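Local coordinates for protein apolipophorin-3b (Locusta migratoria, PDB 1AEP) that helps load diacylglycerol into lipophorin, covering its growing hydrophobic surface and so supporting lipid transport in the hemolymph during insect flight, at residues N75-N80 with H110-I115; D35-L40 with L92-Q97; A22-E27 with S151-V156; G68-Q73 with E125-V130. All blocks are in the same frame, centred on the assembly; numbering follows the deposited sequence.

Contact 1 (N75-N80 with H110-I115); sequences NAFARN and HQWQDI
Phe77 pushes the rim of its ring into the face of Trp112, an edge-to-face (T-shaped) pair. The Phe77 ring and the six-membered ring of Trp112 have centroids 4.8 Å apart and planes at 84°. Phe77 CZ stands over the middle of the indole, 3.5 Å from Trp112 CE2. A second residue covers a face of the phenyl ring: Ile115 CB sits 4.2 Å from the Phe77 ring centroid, close to the ring normal, in a CH-pi contact. Ile115 CD1 reaches back to Phe77 CB and CG. Gln111 adds its CB, 4.1 Å from Phe77 CE1.

The phenyl group gets there because its CG is anti to the backbone N (chi1 170°), which sends the ring across the gap between the helices. The axes of segments 75-80 and 110-115 approach to 10.8 Å and run nearly antiparallel (171°). One turn along, Asn80 folds back on its own helix: its ND2 donates a straight 2.9 Å bond to Ala76 O from above the carbonyl plane, and that oxygen also accepts from Asn80 N. Gln111 NE2 bonds to Ser84 OG.

The contact lies in the buried interior of a bundle of amphipathic helices. Helix 69-83 meets helix 94-121 here, Leu59 of helix 36-63 touches Phe77, and Trp112 extends to Val11 and Leu14 of helix 7-25 and to Ala137, Ala138 and Thr141 of helix 131-154.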
loop_
_atom_site.group_PDB
_atom_site.type_symbol
_atom_site.label_atom_id
_atom_site.label_comp_id
_atom_site.label_asym_id
_atom_site.label_seq_id
_atom_site.Cartn_x
_atom_site.Cartn_y
_atom_site.Cartn_z
ATOM N N ASN A 75 -9.159 10.030 -8.948
ATOM C CA ASN A 75 -9.773 10.316 -7.677
ATOM C C ASN A 75 -10.329 9.026 -7.093
ATOM O O ASN A 75 -10.168 8.728 -5.918
ATOM C CB ASN A 75 -10.876 11.356 -7.894
ATOM C CG ASN A 75 -11.177 12.177 -6.673
ATOM O OD1 ASN A 75 -11.907 11.725 -5.785
ATOM N ND2 ASN A 75 -10.605 13.400 -6.627
ATOM N N ALA A 76 -10.962 8.241 -7.954
ATOM C CA ALA A 76 -11.505 6.958 -7.543
ATOM C C ALA A 76 -10.441 6.068 -6.940
ATOM O O ALA A 76 -10.593 5.537 -5.843
ATOM C CB ALA A 76 -12.045 6.241 -8.767
ATOM N N PHE A 77 -9.362 5.869 -7.685
ATOM C CA PHE A 77 -8.286 5.028 -7.242
ATOM C C PHE A 77 -7.829 5.403 -5.867
ATOM O O PHE A 77 -7.680 4.566 -4.983
ATOM C CB PHE A 77 -7.157 5.133 -8.223
ATOM C CG PHE A 77 -5.881 4.484 -7.769
ATOM C CD1 PHE A 77 -5.793 3.129 -7.497
ATOM C CD2 PHE A 77 -4.699 5.214 -7.728
ATOM C CE1 PHE A 77 -4.582 2.539 -7.149
ATOM C CE2 PHE A 77 -3.488 4.647 -7.354
ATOM C CZ PHE A 77 -3.417 3.302 -7.035
ATOM N N ALA A 78 -7.602 6.683 -5.701
ATOM C CA ALA A 78 -7.186 7.137 -4.418
ATOM C C ALA A 78 -8.176 6.717 -3.336
ATOM O O ALA A 78 -7.789 6.144 -2.327
ATOM C CB ALA A 78 -7.122 8.629 -4.458
ATOM N N ARG A 79 -9.457 7.041 -3.535
ATOM C CA ARG A 79 -10.490 6.718 -2.563
ATOM C C ARG A 79 -10.413 5.262 -2.165
ATOM O O ARG A 79 -10.438 4.909 -1.000
ATOM C CB ARG A 79 -11.901 7.031 -3.032
ATOM C CG ARG A 79 -12.316 8.469 -2.742
ATOM C CD ARG A 79 -13.768 8.794 -3.095
ATOM N NE ARG A 79 -14.008 10.221 -3.390
ATOM C CZ ARG A 79 -13.860 11.248 -2.535
ATOM N NH1 ARG A 79 -13.470 11.071 -1.260
ATOM N NH2 ARG A 79 -14.113 12.493 -2.964
ATOM N N ASN A 80 -10.293 4.421 -3.173
ATOM C CA ASN A 80 -10.195 2.998 -2.968
ATOM C C ASN A 80 -8.988 2.576 -2.157
ATOM O O ASN A 80 -9.125 1.743 -1.262
ATOM C CB ASN A 80 -10.184 2.297 -4.306
ATOM C CG ASN A 80 -11.585 2.119 -4.685
ATOM O OD1 ASN A 80 -12.216 1.128 -4.322
ATOM N ND2 ASN A 80 -12.159 3.168 -5.343
ATOM N N HIS A 110 -2.991 -5.077 -5.457
ATOM C CA HIS A 110 -3.936 -5.373 -6.523
ATOM C C HIS A 110 -4.477 -4.133 -7.170
ATOM O O HIS A 110 -4.610 -4.077 -8.383
ATOM C CB HIS A 110 -5.033 -6.320 -6.124
ATOM C CG HIS A 110 -4.445 -7.645 -5.856
ATOM N ND1 HIS A 110 -5.077 -8.525 -4.994
ATOM C CD2 HIS A 110 -3.307 -8.219 -6.322
ATOM C CE1 HIS A 110 -4.304 -9.601 -4.956
ATOM N NE2 HIS A 110 -3.247 -9.468 -5.741
ATOM N N GLN A 111 -4.755 -3.142 -6.338
ATOM C CA GLN A 111 -5.250 -1.866 -6.779
ATOM C C GLN A 111 -4.209 -1.108 -7.607
ATOM O O GLN A 111 -4.552 -0.341 -8.507
ATOM C CB GLN A 111 -5.662 -1.106 -5.557
ATOM C CG GLN A 111 -7.171 -1.133 -5.395
ATOM C CD GLN A 111 -7.573 -1.126 -3.941
ATOM O OE1 GLN A 111 -8.163 -2.075 -3.409
ATOM N NE2 GLN A 111 -7.207 -0.033 -3.276
ATOM N N TRP A 112 -2.932 -1.337 -7.290
ATOM C CA TRP A 112 -1.840 -0.740 -8.012
ATOM C C TRP A 112 -1.714 -1.392 -9.369
ATOM O O TRP A 112 -1.503 -0.715 -10.368
ATOM C CB TRP A 112 -0.529 -0.808 -7.250
ATOM C CG TRP A 112 -0.377 0.489 -6.545
ATOM C CD1 TRP A 112 -0.503 0.692 -5.218
ATOM C CD2 TRP A 112 -0.137 1.773 -7.149
ATOM N NE1 TRP A 112 -0.365 2.023 -4.944
ATOM C CE2 TRP A 112 -0.102 2.715 -6.096
ATOM C CE3 TRP A 112 0.113 2.229 -8.459
ATOM C CZ2 TRP A 112 0.123 4.096 -6.305
ATOM C CZ3 TRP A 112 0.300 3.576 -8.673
ATOM C CH2 TRP A 112 0.308 4.510 -7.616
ATOM N N GLN A 113 -1.881 -2.706 -9.398
ATOM C CA GLN A 113 -1.816 -3.415 -10.652
ATOM C C GLN A 113 -2.932 -2.954 -11.580
ATOM O O GLN A 113 -2.694 -2.647 -12.737
ATOM C CB GLN A 113 -1.891 -4.912 -10.428
ATOM C CG GLN A 113 -0.739 -5.396 -9.539
ATOM C CD GLN A 113 -0.582 -6.909 -9.484
ATOM O OE1 GLN A 113 0.542 -7.440 -9.625
ATOM N NE2 GLN A 113 -1.705 -7.608 -9.259
ATOM N N ASP A 114 -4.158 -2.883 -11.054
ATOM C CA ASP A 114 -5.333 -2.424 -11.806
ATOM C C ASP A 114 -5.062 -1.110 -12.532
ATOM O O ASP A 114 -5.161 -1.018 -13.747
ATOM C CB ASP A 114 -6.422 -2.026 -10.828
ATOM C CG ASP A 114 -7.562 -2.963 -10.859
ATOM O OD1 ASP A 114 -7.421 -4.163 -10.959
ATOM O OD2 ASP A 114 -8.730 -2.341 -10.754
ATOM N N ILE A 115 -4.772 -0.054 -11.757
ATOM C CA ILE A 115 -4.472 1.238 -12.324
ATOM C C ILE A 115 -3.311 1.219 -13.305
ATOM O O ILE A 115 -3.290 1.975 -14.263
ATOM C CB ILE A 115 -4.162 2.223 -11.249
ATOM C CG1 ILE A 115 -4.728 3.552 -11.692
ATOM C CG2 ILE A 115 -2.661 2.309 -11.084
ATOM C CD1 ILE A 115 -6.139 3.724 -11.157
#

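Contact 2 (D35-L40 with L92-Q97); sequences DEALNL and LNLQDQ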
loop_
_atom_site.group_PDB
_atom_site.type_symbol
_atom_site.label_atom_id
_atom_site.label_comp_id
_atom_site.label_asym_id
_atom_site.label_seq_id
_atom_site.Cartn_x
_atom_site.Cartn_y
_atom_site.Cartn_z
ATOM N N ASP A 35 1.745 -10.559 23.060
ATOM C CA ASP A 35 1.440 -9.150 23.324
ATOM C C ASP A 35 2.428 -8.228 22.593
ATOM O O ASP A 35 2.064 -7.271 21.909
ATOM C CB ASP A 35 1.666 -8.884 24.819
ATOM C CG ASP A 35 0.432 -8.415 25.486
ATOM O OD1 ASP A 35 -0.457 -9.379 25.561
ATOM O OD2 ASP A 35 0.275 -7.258 25.873
ATOM N N GLU A 36 3.696 -8.532 22.769
ATOM C CA GLU A 36 4.764 -7.785 22.153
ATOM C C GLU A 36 4.510 -7.635 20.674
ATOM O O GLU A 36 4.590 -6.548 20.095
ATOM C CB GLU A 36 5.973 -8.727 22.268
ATOM C CG GLU A 36 7.366 -8.094 22.157
ATOM C CD GLU A 36 8.371 -8.771 23.072
ATOM O OE1 GLU A 36 7.822 -9.591 23.961
ATOM O OE2 GLU A 36 9.586 -8.586 22.973
ATOM N N ALA A 37 4.243 -8.769 20.068
ATOM C CA ALA A 37 3.992 -8.825 18.657
ATOM C C ALA A 37 2.784 -8.004 18.263
ATOM O O ALA A 37 2.806 -7.252 17.291
ATOM C CB ALA A 37 3.792 -10.269 18.322
ATOM N N LEU A 38 1.718 -8.162 19.034
ATOM C CA LEU A 38 0.496 -7.440 18.747
ATOM C C LEU A 38 0.693 -5.947 18.695
ATOM O O LEU A 38 0.087 -5.245 17.892
ATOM C CB LEU A 38 -0.594 -7.732 19.772
ATOM C CG LEU A 38 -1.901 -6.931 19.657
ATOM C CD1 LEU A 38 -2.497 -7.038 18.249
ATOM C CD2 LEU A 38 -2.861 -7.575 20.619
ATOM N N ASN A 39 1.544 -5.456 19.583
ATOM C CA ASN A 39 1.831 -4.056 19.694
ATOM C C ASN A 39 2.709 -3.613 18.540
ATOM O O ASN A 39 2.529 -2.541 17.938
ATOM C CB ASN A 39 2.481 -3.810 21.068
ATOM C CG ASN A 39 1.516 -3.175 22.034
ATOM O OD1 ASN A 39 1.385 -1.951 22.092
ATOM N ND2 ASN A 39 0.827 -4.014 22.788
ATOM N N LEU A 40 3.634 -4.514 18.208
ATOM C CA LEU A 40 4.525 -4.276 17.097
ATOM C C LEU A 40 3.700 -4.095 15.813
ATOM O O LEU A 40 3.731 -3.075 15.115
ATOM C CB LEU A 40 5.537 -5.456 16.994
ATOM C CG LEU A 40 6.057 -5.706 15.576
ATOM C CD1 LEU A 40 7.334 -4.935 15.328
ATOM C CD2 LEU A 40 6.333 -7.150 15.270
ATOM N N LEU A 92 -8.599 -6.679 17.848
ATOM C CA LEU A 92 -8.219 -6.717 19.261
ATOM C C LEU A 92 -7.305 -7.864 19.629
ATOM O O LEU A 92 -6.885 -7.968 20.774
ATOM C CB LEU A 92 -9.403 -6.645 20.259
ATOM C CG LEU A 92 -10.133 -5.310 20.352
ATOM C CD1 LEU A 92 -9.201 -4.163 19.992
ATOM C CD2 LEU A 92 -11.357 -5.335 19.434
ATOM N N ASN A 93 -6.986 -8.718 18.663
ATOM C CA ASN A 93 -6.104 -9.836 18.920
ATOM C C ASN A 93 -5.101 -10.050 17.803
ATOM O O ASN A 93 -5.338 -9.716 16.647
ATOM C CB ASN A 93 -6.833 -11.139 19.290
ATOM C CG ASN A 93 -7.616 -11.681 18.105
ATOM O OD1 ASN A 93 -7.078 -11.783 16.992
ATOM N ND2 ASN A 93 -8.877 -12.049 18.311
ATOM N N LEU A 94 -3.969 -10.615 18.166
ATOM C CA LEU A 94 -2.934 -10.915 17.228
ATOM C C LEU A 94 -3.463 -11.537 15.932
ATOM O O LEU A 94 -3.166 -11.080 14.832
ATOM C CB LEU A 94 -1.984 -11.877 17.962
ATOM C CG LEU A 94 -0.607 -12.037 17.295
ATOM C CD1 LEU A 94 0.027 -10.671 17.250
ATOM C CD2 LEU A 94 0.314 -12.978 18.071
ATOM N N GLN A 95 -4.250 -12.589 16.062
ATOM C CA GLN A 95 -4.764 -13.278 14.899
ATOM C C GLN A 95 -5.410 -12.393 13.856
ATOM O O GLN A 95 -4.998 -12.377 12.708
ATOM C CB GLN A 95 -5.691 -14.429 15.361
ATOM C CG GLN A 95 -6.064 -15.466 14.286
ATOM C CD GLN A 95 -7.287 -16.322 14.637
ATOM O OE1 GLN A 95 -8.025 -16.803 13.743
ATOM N NE2 GLN A 95 -7.508 -16.507 15.933
ATOM N N ASP A 96 -6.467 -11.693 14.273
ATOM C CA ASP A 96 -7.212 -10.843 13.389
ATOM C C ASP A 96 -6.368 -9.730 12.844
ATOM O O ASP A 96 -6.514 -9.340 11.691
ATOM C CB ASP A 96 -8.568 -10.459 13.985
ATOM C CG ASP A 96 -9.302 -11.734 14.293
ATOM O OD1 ASP A 96 -9.280 -12.701 13.552
ATOM O OD2 ASP A 96 -9.911 -11.732 15.459
ATOM N N GLN A 97 -5.463 -9.256 13.694
ATOM C CA GLN A 97 -4.526 -8.207 13.368
ATOM C C GLN A 97 -3.645 -8.585 12.204
ATOM O O GLN A 97 -3.338 -7.784 11.317
ATOM C CB GLN A 97 -3.634 -8.010 14.595
ATOM C CG GLN A 97 -2.887 -6.677 14.508
ATOM C CD GLN A 97 -3.789 -5.512 14.146
ATOM O OE1 GLN A 97 -4.925 -5.377 14.661
ATOM N NE2 GLN A 97 -3.278 -4.682 13.242
#
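Asn93, whose backbone carbonyl carbon lies 4.0 Å from Leu38 CD1, is the N-cap of helix 94-121 in the five-helix bundle. Its OD1 accepts from Asp96 N at 2.8 Å, with an N-H...O angle of 173° and the donor almost on the line of the C=O bond. That bond satisfies an amide that the first turn of a helix leaves without a backbone acceptor. A weak return bond joins Asn93 ND2 to the carboxylate OD2 of Asp96.

The contact brings together the N-terminal ends of helices 36-63 and 94-121. It is made by van der Waals contact, largely between aliphatic groups, and no hydrogen bond crosses it. Leu38 is the main contributor on its side. A chi1 of 175° swings its two methyls into the corner where the loop turns into helix. CD2 faces the carbonyl oxygen of Leu92, while CD1 lies beside the start of the helix and against the aliphatic part of Gln97, whose chain runs roughly perpendicular to that of Leu38.

Leu41, further along helix 36-63, touches both Leu94 and Gln97. The bend in the Gln97 chain places NE2 for a weak bond to Ala88 O. Leu94 CD1 settles over the backbone of the first turn of helix 36-63, closest to Leu38 N at 3.5 Å, and lies 3.9 Å from both Ala37 CB and Leu38 CB.

Contact 3 (A22-E27 with S151-V156); sequences AHELHE and SIQSAV
Glu24 and Gln153 lay their carboxylate and amide planes nearly coplanar, 11° apart, yet no hydrogen bond joins them or any other pair across the contact. The two side chains pass at a slant, and the Glu24 carboxylate rests by its OE2 against the aliphatic CB and CG of Gln153; the oxygens Glu24 OE2 and Gln153 OE1 remain 4.0 Å apart. The glutamate reaches this place through a kink about its CB-CG bond, whereas the outer part of the Gln153 chain is stretched out.

Beneath this polar margin lies Ile152. Its CG2 branch is directed at the backbone and base of Glu24, with Ile152 CG2 3.7 Å from Glu24 CB, and the two side chains lie alongside, pointing opposite ways. Ile152 also faces Leu25, and both residues are buried, although the exact placement of their CD1 methyls is doubtful.

Further along, Val156 CG2 lies 3.8 Å from the carbonyl oxygen of Glu27, and Val156 CG1 is 4.2 Å from Glu27 OE1. Glu27 lies in a 3-10 segment, and Ala155 is the first residue to leave helical geometry. The contact as a whole rests on van der Waals packing.

The pairing of Glu24 with Ile152 and of Glu27 with Val156 means that the first and last helices, 7-25 and 131-154, run in the same direction, with their C-terminal parts side by side. Leu25 also packs on Gln102 and Leu105 of helix 94-121, while Ile152 touches Thr28 and Val156 touches Leu31 in the loop leading to helix 36-63.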
loop_
_atom_site.group_PDB
_atom_site.type_symbol
_atom_site.label_atom_id
_atom_site.label_comp_id
_atom_site.label_asym_id
_atom_site.label_seq_id
_atom_site.Cartn_x
_atom_site.Cartn_y
_atom_site.Cartn_z
ATOM N N ALA A 22 4.647 -9.393 3.369
ATOM C CA ALA A 22 3.594 -10.257 3.877
ATOM C C ALA A 22 4.095 -11.604 4.405
ATOM O O ALA A 22 3.616 -12.070 5.430
ATOM C CB ALA A 22 2.452 -10.381 2.923
ATOM N N HIS A 23 5.076 -12.210 3.720
ATOM C CA HIS A 23 5.636 -13.478 4.166
ATOM C C HIS A 23 6.094 -13.361 5.615
ATOM O O HIS A 23 5.816 -14.218 6.455
ATOM C CB HIS A 23 6.882 -13.927 3.315
ATOM C CG HIS A 23 7.475 -15.316 3.585
ATOM N ND1 HIS A 23 6.876 -16.486 3.104
ATOM C CD2 HIS A 23 8.610 -15.710 4.281
ATOM C CE1 HIS A 23 7.623 -17.531 3.511
ATOM N NE2 HIS A 23 8.673 -17.105 4.226
ATOM N N GLU A 24 6.837 -12.277 5.876
ATOM C CA GLU A 24 7.416 -11.930 7.171
ATOM C C GLU A 24 6.456 -11.674 8.291
ATOM O O GLU A 24 6.796 -11.876 9.454
ATOM C CB GLU A 24 8.433 -10.802 7.056
ATOM C CG GLU A 24 9.787 -11.384 6.639
ATOM C CD GLU A 24 10.870 -10.763 7.435
ATOM O OE1 GLU A 24 10.869 -11.182 8.691
ATOM O OE2 GLU A 24 11.657 -9.969 6.974
ATOM N N LEU A 25 5.266 -11.211 7.917
ATOM C CA LEU A 25 4.246 -10.943 8.885
ATOM C C LEU A 25 4.085 -12.134 9.824
ATOM O O LEU A 25 3.943 -11.974 11.040
ATOM C CB LEU A 25 2.901 -10.682 8.246
ATOM C CG LEU A 25 2.642 -9.184 8.323
ATOM C CD1 LEU A 25 3.947 -8.469 8.507
ATOM C CD2 LEU A 25 1.840 -8.802 7.079
ATOM N N HIS A 26 4.158 -13.340 9.240
ATOM C CA HIS A 26 4.040 -14.653 9.928
ATOM C C HIS A 26 5.137 -14.918 10.953
ATOM O O HIS A 26 5.023 -15.794 11.813
ATOM C CB HIS A 26 4.108 -15.889 8.979
ATOM C CG HIS A 26 2.998 -16.007 8.028
ATOM N ND1 HIS A 26 3.177 -16.374 6.687
ATOM C CD2 HIS A 26 1.689 -15.808 8.232
ATOM C CE1 HIS A 26 1.961 -16.373 6.127
ATOM N NE2 HIS A 26 1.047 -16.029 7.033
ATOM N N GLU A 27 6.222 -14.190 10.856
ATOM C CA GLU A 27 7.272 -14.439 11.791
ATOM C C GLU A 27 7.106 -13.600 13.028
ATOM O O GLU A 27 7.961 -13.616 13.915
ATOM C CB GLU A 27 8.639 -14.185 11.164
ATOM C CG GLU A 27 9.350 -15.506 10.802
ATOM C CD GLU A 27 10.467 -15.312 9.829
ATOM O OE1 GLU A 27 11.625 -15.068 10.416
ATOM O OE2 GLU A 27 10.303 -15.366 8.610
ATOM N N SER A 151 11.139 -3.492 9.707
ATOM C CA SER A 151 10.714 -3.575 11.097
ATOM C C SER A 151 10.438 -5.015 11.593
ATOM O O SER A 151 10.955 -5.446 12.619
ATOM C CB SER A 151 9.538 -2.621 11.361
ATOM O OG SER A 151 9.840 -1.350 10.782
ATOM N N ILE A 152 9.604 -5.745 10.852
ATOM C CA ILE A 152 9.273 -7.104 11.214
ATOM C C ILE A 152 10.503 -7.955 11.274
ATOM O O ILE A 152 10.545 -8.993 11.925
ATOM C CB ILE A 152 8.221 -7.661 10.283
ATOM C CG1 ILE A 152 6.959 -6.953 10.672
ATOM C CG2 ILE A 152 7.994 -9.162 10.359
ATOM C CD1 ILE A 152 6.198 -6.552 9.419
ATOM N N GLN A 153 11.517 -7.458 10.594
ATOM C CA GLN A 153 12.797 -8.121 10.496
ATOM C C GLN A 153 13.716 -7.799 11.647
ATOM O O GLN A 153 14.359 -8.677 12.198
ATOM C CB GLN A 153 13.507 -7.573 9.264
ATOM C CG GLN A 153 13.946 -8.462 8.112
ATOM C CD GLN A 153 14.952 -7.692 7.266
ATOM O OE1 GLN A 153 14.772 -7.546 6.071
ATOM N NE2 GLN A 153 16.056 -7.263 7.902
ATOM N N SER A 154 13.797 -6.517 11.979
ATOM C CA SER A 154 14.672 -6.093 13.051
ATOM C C SER A 154 14.196 -6.471 14.433
ATOM O O SER A 154 14.991 -6.522 15.369
ATOM C CB SER A 154 15.083 -4.656 13.046
ATOM O OG SER A 154 16.511 -4.630 13.166
ATOM N N ALA A 155 12.896 -6.715 14.542
ATOM C CA ALA A 155 12.269 -7.108 15.789
ATOM C C ALA A 155 12.234 -8.632 15.923
ATOM O O ALA A 155 11.653 -9.196 16.839
ATOM C CB ALA A 155 10.865 -6.520 15.868
ATOM N N VAL A 156 12.877 -9.305 14.994
ATOM C CA VAL A 156 12.934 -10.734 15.019
ATOM C C VAL A 156 14.379 -11.221 15.006
ATOM O O VAL A 156 14.660 -12.415 14.864
ATOM C CB VAL A 156 11.937 -11.339 14.015
ATOM C CG1 VAL A 156 12.017 -12.853 14.000
ATOM C CG2 VAL A 156 10.536 -10.905 14.429
#

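Contact 4 (G68-Q73 with E125-V130); sequences GSVAEQ and EAWAPV
Val70 and Trp127 form a CH-pi contact: Val70 CG1 lies 4.1 Å from the centroid of the six-membered ring, 14° off its normal and so over the indole face, displaced toward the rim. With chi1 at 172° this methyl takes the position over the ring, which leaves CG2 to point at the loop backbone beside it.

Further apolar contacts surround Val70. Val70 CG2 is 4.0 Å from Ala126 CB, and Val70 CG1 is 4.1 Å from Val130 CG2, giving the valine three neighbours in the 125-130 segment. Gln73, one turn on, runs athwart the indole, with its CB 3.9 Å from Trp127 CH2.

No hydrogen bond crosses the contact. A type I beta turn from Glu125 to Ala128, closed by Ala128 N to Glu125 O at 3.0 Å, presents Ala126 and Trp127 to the helix; outside the two segments, Ser122 OG bonds to Ala126 N.

The contact joins the start of helix 69-83 to the loop after helix 94-121 that ends at Val130, the N-cap position before helix 131-154. Trp127 packs further on Thr119 of helix 94-121, and Gln73 on Lys118 of the same helix.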
loop_
_atom_site.group_PDB
_atom_site.type_symbol
_atom_site.label_atom_id
_atom_site.label_comp_id
_atom_site.label_asym_id
_atom_site.label_seq_id
_atom_site.Cartn_x
_atom_site.Cartn_y
_atom_site.Cartn_z
ATOM N N GLY A 68 -11.888 15.359 -17.582
ATOM C CA GLY A 68 -12.264 14.086 -18.165
ATOM C C GLY A 68 -12.399 12.967 -17.169
ATOM O O GLY A 68 -12.650 13.181 -15.995
ATOM N N SER A 69 -12.292 11.741 -17.686
ATOM C CA SER A 69 -12.450 10.521 -16.912
ATOM C C SER A 69 -11.193 10.053 -16.196
ATOM O O SER A 69 -11.264 9.205 -15.309
ATOM C CB SER A 69 -12.949 9.410 -17.785
ATOM O OG SER A 69 -11.897 9.113 -18.725
ATOM N N VAL A 70 -10.054 10.614 -16.585
ATOM C CA VAL A 70 -8.780 10.289 -15.967
ATOM C C VAL A 70 -8.845 10.802 -14.537
ATOM O O VAL A 70 -8.555 10.086 -13.582
ATOM C CB VAL A 70 -7.575 10.791 -16.792
ATOM C CG1 VAL A 70 -6.263 10.619 -16.071
ATOM C CG2 VAL A 70 -7.495 10.026 -18.093
ATOM N N ALA A 71 -9.298 12.050 -14.426
ATOM C CA ALA A 71 -9.473 12.748 -13.170
ATOM C C ALA A 71 -10.461 12.021 -12.299
ATOM O O ALA A 71 -10.266 11.848 -11.099
ATOM C CB ALA A 71 -10.010 14.158 -13.420
ATOM N N GLU A 72 -11.534 11.580 -12.932
ATOM C CA GLU A 72 -12.533 10.824 -12.230
ATOM C C GLU A 72 -11.904 9.559 -11.666
ATOM O O GLU A 72 -11.874 9.293 -10.447
ATOM C CB GLU A 72 -13.636 10.379 -13.286
ATOM C CG GLU A 72 -15.059 11.045 -13.256
ATOM C CD GLU A 72 -15.659 11.461 -14.604
ATOM O OE1 GLU A 72 -15.894 10.422 -15.389
ATOM O OE2 GLU A 72 -15.869 12.629 -14.925
ATOM N N GLN A 73 -11.357 8.787 -12.571
ATOM C CA GLN A 73 -10.744 7.539 -12.267
ATOM C C GLN A 73 -9.566 7.645 -11.330
ATOM O O GLN A 73 -9.289 6.696 -10.612
ATOM C CB GLN A 73 -10.275 6.987 -13.590
ATOM C CG GLN A 73 -11.495 6.469 -14.378
ATOM C CD GLN A 73 -11.119 5.472 -15.457
ATOM O OE1 GLN A 73 -11.245 4.239 -15.248
ATOM N NE2 GLN A 73 -10.697 6.017 -16.610
ATOM N N GLU A 125 -3.084 7.460 -24.965
ATOM C CA GLU A 125 -2.125 7.887 -23.933
ATOM C C GLU A 125 -2.735 8.870 -22.925
ATOM O O GLU A 125 -2.131 9.812 -22.435
ATOM C CB GLU A 125 -0.766 8.309 -24.525
ATOM C CG GLU A 125 0.221 7.127 -24.707
ATOM C CD GLU A 125 1.408 7.473 -25.550
ATOM O OE1 GLU A 125 1.334 7.607 -26.777
ATOM O OE2 GLU A 125 2.527 7.624 -24.872
ATOM N N ALA A 126 -4.005 8.601 -22.638
ATOM C CA ALA A 126 -4.791 9.436 -21.762
ATOM C C ALA A 126 -4.225 9.678 -20.376
ATOM O O ALA A 126 -4.503 10.709 -19.751
ATOM C CB ALA A 126 -6.143 8.793 -21.600
ATOM N N TRP A 127 -3.497 8.703 -19.879
ATOM C CA TRP A 127 -2.957 8.789 -18.546
ATOM C C TRP A 127 -1.641 9.505 -18.471
ATOM O O TRP A 127 -1.124 9.772 -17.395
ATOM C CB TRP A 127 -2.785 7.373 -17.995
ATOM C CG TRP A 127 -4.105 6.770 -17.705
ATOM C CD1 TRP A 127 -4.954 6.168 -18.581
ATOM C CD2 TRP A 127 -4.715 6.770 -16.421
ATOM N NE1 TRP A 127 -6.097 5.810 -17.928
ATOM C CE2 TRP A 127 -5.976 6.196 -16.597
ATOM C CE3 TRP A 127 -4.318 7.278 -15.164
ATOM C CZ2 TRP A 127 -6.843 6.088 -15.511
ATOM C CZ3 TRP A 127 -5.169 7.158 -14.104
ATOM C CH2 TRP A 127 -6.426 6.568 -14.289
ATOM N N ALA A 128 -1.064 9.750 -19.617
ATOM C CA ALA A 128 0.219 10.407 -19.666
ATOM C C ALA A 128 0.337 11.634 -18.774
ATOM O O ALA A 128 1.363 11.917 -18.156
ATOM C CB ALA A 128 0.422 10.877 -21.073
ATOM N N PRO A 129 -0.688 12.410 -18.774
ATOM C CA PRO A 129 -0.624 13.646 -18.045
ATOM C C PRO A 129 -0.456 13.563 -16.532
ATOM O O PRO A 129 -0.099 14.571 -15.903
ATOM C CB PRO A 129 -1.826 14.440 -18.491
ATOM C CG PRO A 129 -2.272 13.790 -19.810
ATOM C CD PRO A 129 -1.796 12.365 -19.763
ATOM N N VAL A 130 -0.711 12.391 -15.957
ATOM C CA VAL A 130 -0.615 12.248 -14.510
ATOM C C VAL A 130 0.381 11.195 -14.104
ATOM O O VAL A 130 0.427 10.800 -12.940
ATOM C CB VAL A 130 -1.943 11.906 -13.889
ATOM C CG1 VAL A 130 -2.927 13.002 -14.186
ATOM C CG2 VAL A 130 -2.470 10.597 -14.445
#

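The four contacts fall into two groups on opposite sides of the centre of an elongated five-helix bundle. Contacts 1 and 4, with centres 13 Å apart, share helix 69-83, contact 4 lying farther out, about 21 Å from the chain's centre. They touch where Ile115 CD1 lies 4.2 Å from Trp127 CH2, so the apolar packing continues into the loop 125-130. Contacts 2 and 3, also 13 Å apart by their centres, meet through Leu40 CD1 and Ala155 CB at 3.9 Å. Between the groups, contacts 2 and 4 are the most distant, their centres 40 Å apart, while helix 94-121 spans the gap from contact 2 to contact 1. Such apolar interiors are probably what becomes available to lipid when the bundle opens.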